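Local coordinates for UDP-N-acetylglucosamine 2-epimerase (Listeria monocytogenes, PDB 3OT5), which probably catalyses the interconversion of UDP-N-acetylglucosamine and UDP-N-acetylmannosamine by epimerising the sugar at C2, at residues T126-A129 with A130-T134; E159-N162 with R163-G167. One frame throughout, in Å; residues are numbered along the deposited sequence.

Both contacts are local ones, each within a single helix. Contact 1 lies on helix 125-136 and contact 2 on helix 159-169. The two helices belong to successive beta-alpha-beta units that share strand 140-144 of the seven-stranded parallel sheet. Contact 1 is the more buried. Its cross-segment bonds are all backbone ones, and a loose Phe128-Leu132 touch adds to them. Contact 2 is partly buried and adds a salt bridge and an amide-carboxylate bond between side chains. The contact centres lie about 11 Å apart. Phe128 joins them: its CE1 packs 3.5 Å from CD1 of Leu165, and its CA lies 3.4 Å from OG1 of Thr166.

Contact 1. Residues T126-A129 with A130-T134; sequences TSFA and AGLAT
The ring of Phe128 is the flat group here, and Leu132 meets it obliquely one helical turn further on. The touch is loose, with CZ of Phe128 4.4 Å from CD2 of Leu132. The Phe128 side chain also touches Asn162 and Met169 of helix 159-169. Phe128 and Leu132 sit on helix 125-136, the crossover helix between strands 117-121 and 140-144 of a Rossmann-like beta-alpha-beta unit. The CG of Leu132 stands opposite its own backbone N (chi1 -177°), and of its two methyl branches CD2 lies nearer the ring.

Regular alpha-helical bonds tie the two segments together. Ala130 N donates to Thr126 O at 2.9 Å, and Leu132 N to Phe128 O at 2.9 Å. Ala133 N donates to Ala129 O at 3.0 Å. The bond from Gly131 N to Ser127 O is just as short but more bent, 140° at the hydrogen. The CB of Ala130 rests 3.3 Å from Thr126 O, and the Ala130 side chain also touches Val120 of the sheet. Ala129 and Ala133 turn to helix 95-113, where they meet Val102 and Ile106. At the start of the helix Ser127 OG is held by His121 O, with Glu39 and Thr124 also bonded to it.

One turn before Thr134, Ala130 O takes two bonds from that residue. Thr134 N and Thr134 OG1, the latter 2.7 Å away, approach it from opposite faces of its carbonyl plane.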
loop_
_atom_site.group_PDB
_atom_site.type_symbol
_atom_site.label_atom_id
_atom_site.label_comp_id
_atom_site.label_asym_id
_atom_site.label_seq_id
_atom_site.Cartn_x
_atom_site.Cartn_y
_atom_site.Cartn_z
ATOM N N THR A 126 5.203 5.013 -14.919
ATOM C CA THR A 126 6.640 5.131 -14.735
ATOM C C THR A 126 7.278 3.747 -14.665
ATOM O O THR A 126 8.284 3.500 -15.305
ATOM C CB THR A 126 6.965 5.954 -13.478
ATOM O OG1 THR A 126 6.226 5.427 -12.366
ATOM C CG2 THR A 126 6.560 7.399 -13.681
ATOM N N SER A 127 6.659 2.830 -13.932
ATOM C CA SER A 127 7.180 1.470 -13.815
ATOM C C SER A 127 7.204 0.717 -15.126
ATOM O O SER A 127 8.157 -0.016 -15.423
ATOM C CB SER A 127 6.374 0.678 -12.804
ATOM O OG SER A 127 6.634 1.190 -11.525
ATOM N N PHE A 128 6.142 0.861 -15.898
ATOM C CA PHE A 128 6.072 0.199 -17.183
ATOM C C PHE A 128 7.137 0.748 -18.101
ATOM O O PHE A 128 7.866 -0.012 -18.731
ATOM C CB PHE A 128 4.702 0.376 -17.809
ATOM C CG PHE A 128 4.704 0.249 -19.304
ATOM C CD1 PHE A 128 4.999 -0.961 -19.919
ATOM C CD2 PHE A 128 4.407 1.352 -20.103
ATOM C CE1 PHE A 128 4.992 -1.069 -21.285
ATOM C CE2 PHE A 128 4.390 1.236 -21.472
ATOM C CZ PHE A 128 4.687 0.023 -22.064
ATOM N N ALA A 129 7.232 2.068 -18.152
ATOM C CA ALA A 129 8.191 2.737 -19.028
ATOM C C ALA A 129 9.636 2.372 -18.687
ATOM O O ALA A 129 10.464 2.134 -19.564
ATOM C CB ALA A 129 7.992 4.244 -18.960
ATOM N N ALA A 130 9.922 2.353 -17.399
ATOM C CA ALA A 130 11.247 2.020 -16.915
ATOM C C ALA A 130 11.507 0.546 -17.211
ATOM O O ALA A 130 12.639 0.142 -17.502
ATOM C CB ALA A 130 11.344 2.321 -15.423
ATOM N N GLY A 131 10.453 -0.259 -17.143
ATOM C CA GLY A 131 10.561 -1.672 -17.421
ATOM C C GLY A 131 10.957 -1.887 -18.857
ATOM O O GLY A 131 11.854 -2.674 -19.169
ATOM N N LEU A 132 10.291 -1.164 -19.735
ATOM C CA LEU A 132 10.568 -1.246 -21.144
ATOM C C LEU A 132 12.000 -0.783 -21.448
ATOM O O LEU A 132 12.697 -1.400 -22.268
ATOM C CB LEU A 132 9.553 -0.404 -21.899
ATOM C CG LEU A 132 9.646 -0.424 -23.423
ATOM C CD1 LEU A 132 9.475 -1.836 -23.980
ATOM C CD2 LEU A 132 8.593 0.501 -23.961
ATOM N N ALA A 133 12.450 0.293 -20.804
ATOM C CA ALA A 133 13.835 0.757 -21.041
ATOM C C ALA A 133 14.802 -0.321 -20.534
ATOM O O ALA A 133 15.853 -0.524 -21.102
ATOM C CB ALA A 133 14.104 2.098 -20.364
ATOM N N THR A 134 14.415 -1.011 -19.465
ATOM C CA THR A 134 15.202 -2.093 -18.883
ATOM C C THR A 134 15.335 -3.234 -19.917
ATOM O O THR A 134 16.432 -3.784 -20.134
ATOM C CB THR A 134 14.560 -2.577 -17.545
ATOM O OG1 THR A 134 14.618 -1.512 -16.585
ATOM C CG2 THR A 134 15.264 -3.788 -16.979
#

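Contact 2. Residues E159-N162 with R163-G167; sequences EEMN and RQLTG
Arg163 grips Glu160 side-on in a salt bridge. Its NE and NH2 both bond to the same carboxylate oxygen, OE1 of Glu160, each at 2.8 Å. That oxygen lies in the guanidinium plane, but the carboxylate is turned almost square to it, with the planes 85° apart. NE comes from above the carboxylate plane, while NH2 arrives nearly in line with the C-O bond. The other oxygen is used too: Gln164 NE2 donates to Glu160 OE2 at 2.9 Å, on the anti side and tilted from the carboxylate plane. The backbone N atoms of Thr150 and Trp151 bond to OE1 and OE2 as well, so OE1 of this buried residue takes three donors and OE2 two. Arg163 has a second charged partner, Asp123, at NH1.

The CG of Arg163 sits between its backbone N and carbonyl carbon (chi1 60°). From there the extended chain runs back along the first turn, with CG 3.2 Å from Glu159 O. Glu160 N and Glu159 C lie over one guanidinium face.

Helix 159-169 is the crossover between strands 140-144 and 172-175 of the Rossmann-like sheet. Its backbone bonds include Leu165 N to Met161 O, 2.8 Å, and Thr166 N to Asn162 O, 2.8 Å. Asn162 ND2 bonds to Asp123 O and Thr125 OG1, tying this helix to the start of helix 125-136.

Further out, Met161 bends across Leu165. Its CG lies 3.7 Å from Leu165 CD1, and its SD is 4.1 Å from Leu165 CG.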
loop_
_atom_site.group_PDB
_atom_site.type_symbol
_atom_site.label_atom_id
_atom_site.label_comp_id
_atom_site.label_asym_id
_atom_site.label_seq_id
_atom_site.Cartn_x
_atom_site.Cartn_y
_atom_site.Cartn_z
ATOM N N GLU A 159 -3.482 1.449 -15.380
ATOM C CA GLU A 159 -2.840 0.536 -14.451
ATOM C C GLU A 159 -2.977 -0.956 -14.749
ATOM O O GLU A 159 -2.021 -1.698 -14.553
ATOM C CB GLU A 159 -3.255 0.827 -13.003
ATOM C CG GLU A 159 -2.743 2.149 -12.417
ATOM C CD GLU A 159 -3.514 3.396 -12.884
ATOM O OE1 GLU A 159 -4.624 3.265 -13.450
ATOM O OE2 GLU A 159 -3.009 4.518 -12.655
ATOM N N GLU A 160 -4.141 -1.422 -15.173
ATOM C CA GLU A 160 -4.273 -2.851 -15.494
ATOM C C GLU A 160 -3.319 -3.200 -16.643
ATOM O O GLU A 160 -2.580 -4.194 -16.585
ATOM C CB GLU A 160 -5.699 -3.210 -15.887
ATOM C CG GLU A 160 -5.914 -4.659 -16.342
ATOM C CD GLU A 160 -5.719 -5.708 -15.251
ATOM O OE1 GLU A 160 -5.514 -5.368 -14.067
ATOM O OE2 GLU A 160 -5.803 -6.898 -15.587
ATOM N N MET A 161 -3.328 -2.382 -17.684
ATOM C CA MET A 161 -2.454 -2.643 -18.825
ATOM C C MET A 161 -1.006 -2.482 -18.409
ATOM O O MET A 161 -0.159 -3.248 -18.842
ATOM C CB MET A 161 -2.763 -1.736 -20.010
ATOM C CG MET A 161 -1.960 -2.120 -21.265
ATOM S SD MET A 161 -2.376 -3.807 -21.821
ATOM C CE MET A 161 -4.056 -3.592 -22.374
ATOM N N ASN A 162 -0.713 -1.498 -17.566
ATOM C CA ASN A 162 0.650 -1.317 -17.101
ATOM C C ASN A 162 1.179 -2.591 -16.479
ATOM O O ASN A 162 2.214 -3.101 -16.892
ATOM C CB ASN A 162 0.773 -0.156 -16.117
ATOM C CG ASN A 162 0.743 1.193 -16.810
ATOM O OD1 ASN A 162 0.982 1.256 -18.002
ATOM N ND2 ASN A 162 0.436 2.276 -16.065
ATOM N N ARG A 163 0.444 -3.136 -15.526
ATOM C CA ARG A 163 0.915 -4.334 -14.841
ATOM C C ARG A 163 0.946 -5.565 -15.736
ATOM O O ARG A 163 1.725 -6.504 -15.481
ATOM C CB ARG A 163 0.125 -4.562 -13.556
ATOM C CG ARG A 163 -1.351 -4.754 -13.716
ATOM C CD ARG A 163 -2.013 -4.379 -12.413
ATOM N NE ARG A 163 -3.461 -4.391 -12.483
ATOM C CZ ARG A 163 -4.241 -3.857 -11.550
ATOM N NH1 ARG A 163 -3.697 -3.237 -10.506
ATOM N NH2 ARG A 163 -5.560 -3.914 -11.672
ATOM N N GLN A 164 0.108 -5.583 -16.774
ATOM C CA GLN A 164 0.140 -6.710 -17.686
ATOM C C GLN A 164 1.368 -6.589 -18.585
ATOM O O GLN A 164 2.063 -7.572 -18.803
ATOM C CB GLN A 164 -1.121 -6.843 -18.520
ATOM C CG GLN A 164 -2.329 -7.365 -17.779
ATOM C CD GLN A 164 -3.489 -7.643 -18.729
ATOM O OE1 GLN A 164 -3.273 -8.080 -19.852
ATOM N NE2 GLN A 164 -4.720 -7.415 -18.272
ATOM N N LEU A 165 1.652 -5.385 -19.082
ATOM C CA LEU A 165 2.815 -5.178 -19.949
ATOM C C LEU A 165 4.089 -5.428 -19.162
ATOM O O LEU A 165 4.992 -6.132 -19.623
ATOM C CB LEU A 165 2.820 -3.771 -20.558
ATOM C CG LEU A 165 1.667 -3.484 -21.542
ATOM C CD1 LEU A 165 1.681 -2.047 -21.955
ATOM C CD2 LEU A 165 1.765 -4.386 -22.767
ATOM N N THR A 166 4.171 -4.833 -17.981
ATOM C CA THR A 166 5.318 -5.039 -17.112
ATOM C C THR A 166 5.476 -6.528 -16.863
ATOM O O THR A 166 6.587 -7.048 -16.872
ATOM C CB THR A 166 5.167 -4.285 -15.791
ATOM O OG1 THR A 166 5.210 -2.877 -16.059
ATOM C CG2 THR A 166 6.293 -4.661 -14.829
ATOM N N GLY A 167 4.346 -7.215 -16.684
ATOM C CA GLY A 167 4.344 -8.651 -16.464
ATOM C C GLY A 167 4.977 -9.461 -17.590
ATOM O O GLY A 167 5.597 -10.487 -17.335
#